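Local coordinates for osmotically inducible lipoprotein OsmE (Pseudomonas aeruginosa PAO1, PDB 4DM5) that is of unknown function but is probably an osmotically induced, membrane-anchored lipoprotein with a domain related to the outer membrane assembly factor BamE, at residues Q44-L58 / D78-E92. Residues are numbered along the deposited sequence; the frame is centred on the assembly and turned at random.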
# COMPACT_ATOMS: atom_id res chain seq x y z
N GLN A 44 2.05 9.78 -2.69
CA GLN A 44 2.26 10.99 -1.87
C GLN A 44 3.38 10.81 -0.89
O GLN A 44 3.88 9.69 -0.57
CB GLN A 44 0.98 11.37 -1.15
CG GLN A 44 0.56 10.29 -0.13
CD GLN A 44 -0.87 10.44 0.43
OE1 GLN A 44 -1.04 10.52 1.63
NE2 GLN A 44 -1.90 10.40 -0.43
N LYS A 45 3.87 11.96 -0.41
CA LYS A 45 4.82 11.94 0.61
C LYS A 45 4.10 11.55 1.89
O LYS A 45 2.94 11.91 2.09
CB LYS A 45 5.32 13.44 0.73
CG LYS A 45 6.12 13.63 1.99
CD LYS A 45 7.55 13.19 1.78
CE LYS A 45 8.27 13.13 3.11
NZ LYS A 45 7.71 12.16 4.07
N ARG A 46 4.75 10.78 2.78
CA ARG A 46 4.16 10.40 4.07
C ARG A 46 4.07 11.64 4.94
O ARG A 46 5.06 12.36 5.05
CB ARG A 46 4.83 9.23 4.84
CG ARG A 46 4.86 7.95 4.08
CD ARG A 46 5.85 7.06 4.82
NE ARG A 46 5.30 6.32 5.97
CZ ARG A 46 5.91 5.22 6.40
NH1 ARG A 46 6.92 4.85 5.73
NH2 ARG A 46 5.45 4.50 7.41
N LEU A 47 2.91 11.85 5.52
CA LEU A 47 2.77 13.06 6.32
C LEU A 47 3.64 13.10 7.53
O LEU A 47 4.24 14.14 7.81
CB LEU A 47 1.27 13.20 6.71
CG LEU A 47 0.90 14.52 7.37
CD1 LEU A 47 0.93 15.67 6.34
CD2 LEU A 47 -0.49 14.37 7.99
N MSE A 48 3.72 11.99 8.27
CA MSE A 48 4.34 11.96 9.60
C MSE A 48 5.71 11.31 9.72
O MSE A 48 6.33 11.47 10.74
CB MSE A 48 3.47 11.26 10.62
CG MSE A 48 2.06 11.88 10.56
SE MSE A 48 1.92 13.75 11.23
CE MSE A 48 2.82 13.08 12.84
N LYS A 49 6.14 10.56 8.71
CA LYS A 49 7.44 9.76 8.74
C LYS A 49 8.22 10.07 7.48
O LYS A 49 7.63 10.46 6.48
CB LYS A 49 7.18 8.27 8.81
CG LYS A 49 6.58 7.86 10.11
CD LYS A 49 6.50 6.38 10.35
CE LYS A 49 5.73 6.24 11.65
NZ LYS A 49 5.22 4.85 11.91
N PRO A 50 9.58 9.89 7.50
CA PRO A 50 10.21 9.97 6.17
C PRO A 50 9.61 8.88 5.25
O PRO A 50 9.16 7.80 5.72
CB PRO A 50 11.69 9.67 6.50
CG PRO A 50 11.87 10.41 7.80
CD PRO A 50 10.58 10.10 8.57
N GLY A 51 9.61 9.17 3.96
CA GLY A 51 9.31 8.15 2.94
C GLY A 51 7.99 8.53 2.27
O GLY A 51 7.50 9.68 2.42
N SER A 52 7.36 7.59 1.60
CA SER A 52 6.32 7.90 0.71
C SER A 52 5.32 6.73 0.73
O SER A 52 5.53 5.74 1.41
CB SER A 52 6.79 8.01 -0.68
OG SER A 52 7.39 6.80 -1.01
N CYS A 53 4.20 6.98 0.12
CA CYS A 53 3.10 5.97 0.22
C CYS A 53 2.41 5.89 -1.16
O CYS A 53 2.10 6.88 -1.79
CB CYS A 53 2.13 6.42 1.30
SG CYS A 53 0.87 5.17 1.66
N ASN A 54 2.09 4.66 -1.58
CA ASN A 54 1.29 4.46 -2.79
C ASN A 54 -0.09 3.95 -2.44
O ASN A 54 -0.23 3.02 -1.60
CB ASN A 54 1.91 3.30 -3.62
CG ASN A 54 3.29 3.60 -4.28
OD1 ASN A 54 3.74 4.73 -4.22
ND2 ASN A 54 3.89 2.60 -4.92
N SER A 55 -1.09 4.57 -3.06
CA SER A 55 -2.51 4.14 -2.72
C SER A 55 -3.02 3.36 -3.90
O SER A 55 -2.81 3.75 -5.09
CB SER A 55 -3.46 5.31 -2.54
OG SER A 55 -3.25 5.99 -1.34
N TYR A 56 -3.83 2.32 -3.63
CA TYR A 56 -4.46 1.47 -4.69
C TYR A 56 -5.87 1.17 -4.34
O TYR A 56 -6.31 1.36 -3.14
CB TYR A 56 -3.74 0.12 -4.80
CG TYR A 56 -2.22 0.24 -4.95
CD1 TYR A 56 -1.69 0.24 -6.23
CD2 TYR A 56 -1.39 0.34 -3.88
CE1 TYR A 56 -0.31 0.32 -6.42
CE2 TYR A 56 0.03 0.43 -4.00
CZ TYR A 56 0.55 0.39 -5.32
OH TYR A 56 1.89 0.43 -5.53
N ILE A 57 -6.63 0.77 -5.37
CA ILE A 57 -7.93 0.18 -5.08
C ILE A 57 -7.80 -1.24 -5.66
O ILE A 57 -7.64 -1.43 -6.86
CB ILE A 57 -9.06 0.95 -5.81
CG1 ILE A 57 -9.13 2.38 -5.29
CG2 ILE A 57 -10.35 0.10 -5.68
CD1 ILE A 57 -9.61 2.57 -3.86
N LEU A 58 -7.95 -2.23 -4.80
CA LEU A 58 -7.98 -3.62 -5.29
C LEU A 58 -9.37 -3.90 -5.79
O LEU A 58 -10.38 -3.39 -5.17
CB LEU A 58 -7.67 -4.56 -4.13
CG LEU A 58 -6.36 -4.38 -3.35
CD1 LEU A 58 -6.31 -5.34 -2.18
CD2 LEU A 58 -5.16 -4.43 -4.28
N ASP A 78 8.21 -0.56 3.97
CA ASP A 78 8.14 -0.74 5.44
C ASP A 78 6.71 -1.05 5.87
O ASP A 78 6.51 -1.29 7.08
CB ASP A 78 8.76 0.39 6.25
CG ASP A 78 8.04 1.66 6.08
OD1 ASP A 78 7.06 1.77 5.29
OD2 ASP A 78 8.44 2.68 6.81
N GLY A 79 5.77 -1.08 4.96
CA GLY A 79 4.37 -1.36 5.37
C GLY A 79 3.44 -1.56 4.23
O GLY A 79 3.72 -1.15 3.07
N SER A 80 2.30 -2.16 4.52
CA SER A 80 1.23 -2.26 3.55
C SER A 80 -0.03 -2.62 4.33
O SER A 80 0.06 -3.00 5.50
CB SER A 80 1.49 -3.32 2.41
OG SER A 80 1.42 -4.63 2.99
N GLY A 81 -1.14 -2.41 3.72
CA GLY A 81 -2.38 -2.73 4.50
C GLY A 81 -3.62 -2.23 3.76
O GLY A 81 -3.54 -1.59 2.73
N PHE A 82 -4.76 -2.67 4.31
CA PHE A 82 -6.02 -2.48 3.57
C PHE A 82 -6.66 -1.14 3.96
O PHE A 82 -7.80 -1.05 4.61
CB PHE A 82 -6.92 -3.70 3.95
CG PHE A 82 -6.43 -5.00 3.43
CD1 PHE A 82 -6.73 -5.34 2.11
CD2 PHE A 82 -5.60 -5.82 4.17
CE1 PHE A 82 -6.28 -6.53 1.56
CE2 PHE A 82 -5.10 -6.99 3.59
CZ PHE A 82 -5.47 -7.39 2.31
N LEU A 83 -5.96 -0.04 3.67
CA LEU A 83 -6.48 1.34 3.85
C LEU A 83 -5.74 2.25 2.88
O LEU A 83 -4.76 1.79 2.27
CB LEU A 83 -6.39 1.78 5.33
CG LEU A 83 -5.06 1.64 6.00
CD1 LEU A 83 -4.94 2.72 7.07
CD2 LEU A 83 -4.77 0.28 6.67
N SER A 84 -6.25 3.44 2.67
CA SER A 84 -5.58 4.38 1.77
C SER A 84 -4.43 5.05 2.43
O SER A 84 -4.32 5.07 3.60
CB SER A 84 -6.57 5.50 1.37
OG SER A 84 -6.94 6.28 2.46
N CYS A 85 -3.58 5.69 1.61
CA CYS A 85 -2.50 6.45 2.20
C CYS A 85 -2.98 7.67 3.09
O CYS A 85 -2.28 7.99 4.11
CB CYS A 85 -1.54 6.98 1.14
SG CYS A 85 -0.61 5.67 0.31
N SER A 86 -4.09 8.29 2.74
CA SER A 86 -4.57 9.39 3.56
C SER A 86 -5.17 8.87 4.86
O SER A 86 -4.86 9.49 5.91
CB SER A 86 -5.43 10.37 2.82
OG SER A 86 -6.68 9.80 2.60
N GLU A 87 -5.75 7.64 4.84
CA GLU A 87 -6.07 6.98 6.09
C GLU A 87 -4.87 6.68 6.96
O GLU A 87 -4.92 6.78 8.18
CB GLU A 87 -7.05 5.80 5.90
CG GLU A 87 -8.39 6.08 5.21
CD GLU A 87 -9.13 4.74 5.01
OE1 GLU A 87 -8.86 3.87 4.07
OE2 GLU A 87 -10.01 4.49 5.86
N LEU A 88 -3.81 6.21 6.32
CA LEU A 88 -2.60 5.94 7.00
C LEU A 88 -2.11 7.24 7.68
O LEU A 88 -1.78 7.20 8.84
CB LEU A 88 -1.56 5.37 5.98
CG LEU A 88 -0.23 5.03 6.63
CD1 LEU A 88 -0.48 4.03 7.75
CD2 LEU A 88 0.57 4.29 5.56
N ASP A 89 -2.12 8.32 6.91
CA ASP A 89 -1.59 9.63 7.47
C ASP A 89 -2.43 9.99 8.68
O ASP A 89 -1.83 10.41 9.72
CB ASP A 89 -1.73 10.68 6.44
CG ASP A 89 -0.58 10.71 5.45
OD1 ASP A 89 0.58 10.12 5.59
OD2 ASP A 89 -0.88 11.32 4.41
N ARG A 90 -3.74 9.78 8.52
CA ARG A 90 -4.72 10.07 9.67
C ARG A 90 -4.31 9.24 10.93
O ARG A 90 -4.10 9.77 12.06
CB ARG A 90 -6.21 9.98 9.15
CG ARG A 90 -7.41 10.00 10.07
CD ARG A 90 -7.99 11.40 10.04
NE ARG A 90 -7.36 12.06 11.16
CZ ARG A 90 -7.33 13.37 11.40
NH1 ARG A 90 -6.74 13.77 12.53
NH2 ARG A 90 -7.84 14.28 10.55
N HIS A 91 -4.04 7.95 10.74
CA HIS A 91 -3.51 7.11 11.78
C HIS A 91 -2.14 7.44 12.36
O HIS A 91 -1.96 7.36 13.58
CB HIS A 91 -3.53 5.62 11.37
CG HIS A 91 -3.14 4.71 12.50
ND1 HIS A 91 -1.92 4.12 12.56
CD2 HIS A 91 -3.81 4.38 13.68
CE1 HIS A 91 -1.81 3.42 13.72
NE2 HIS A 91 -2.98 3.57 14.40
N GLU A 92 -1.14 7.74 11.54
CA GLU A 92 0.18 8.03 12.10
C GLU A 92 0.13 9.39 12.88
O GLU A 92 0.94 9.56 13.82
CB GLU A 92 1.33 7.95 11.07
CG GLU A 92 1.55 6.50 10.58
CD GLU A 92 2.63 6.28 9.50
OE1 GLU A 92 3.22 7.27 9.02
OE2 GLU A 92 2.89 5.09 9.06
O HOH W 1 5.44 1.38 8.51
O HOH W 2 6.76 2.93 9.29
O HOH W 3 2.12 9.54 7.80
O HOH W 4 -4.78 8.12 -0.12
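Arg-46, in the hairpin loop between strands 42-45 and 52-60, reaches carboxylates of strand 77-81 and helix 85-94. CG lies beside the backbone N, CD runs on extended, and a bend about the CG-CD bond (chi3 84°) turns the guanidinium toward Asp-78 and Glu-92. CB stays 4.4 Å from Asp-89 OD1; NE passes Glu-92 OE1 at 3.8 Å. NH1 makes a nearly straight salt bridge to the syn lone pair of Asp-78 OD2 (2.9 Å), the two flat groups almost perpendicular (87°), and also bonds to Phe-71 O. Arg-46 NH2 gives a second one to the syn lone pair of Glu-92 OE2 (3.1 Å); both acceptors lie close to the guanidinium plane, which fixes its rotation. One water joins NH2 to Asp-78 OD2, and a second, weakly bound to NH2, reaches Asp-78 O; Asp-78 OD1 also bonds Ser-70. Lys-49 CB lies above one guanidinium face, offset toward its rim, and its NZ makes a long salt bridge to Glu-92 OE2, completing a four-residue salt-bridge network whose two cations would probably keep this carboxylate ionised.

Further along the loop, Leu-47 N donates to Asp-89 OD1 (2.9 Å) from above the carboxylate plane, and one water joins that oxygen to Glu-92 OE1 and Met-48 N. The covalent tie is the Cys-53 to Cys-85 disulfide, with Leu-88 CD2 packed 4.0 Å from Cys-53 SG. Near the helix start, water bridges Ser-55 OG to Ser-86 N, while Ser-84 and Glu-87 form a capping box.

Strand 52-58 and helix 85-92 run at 132° between their N-to-C directions, the disulfide pinning the helix's first turn to the antiparallel sheet of the BamE-like domain. Leu-88 also touches Tyr-68 of strand 63-71, and helix 30-37 packs against Asn-54, which points away from 78-92, and against Tyr-56.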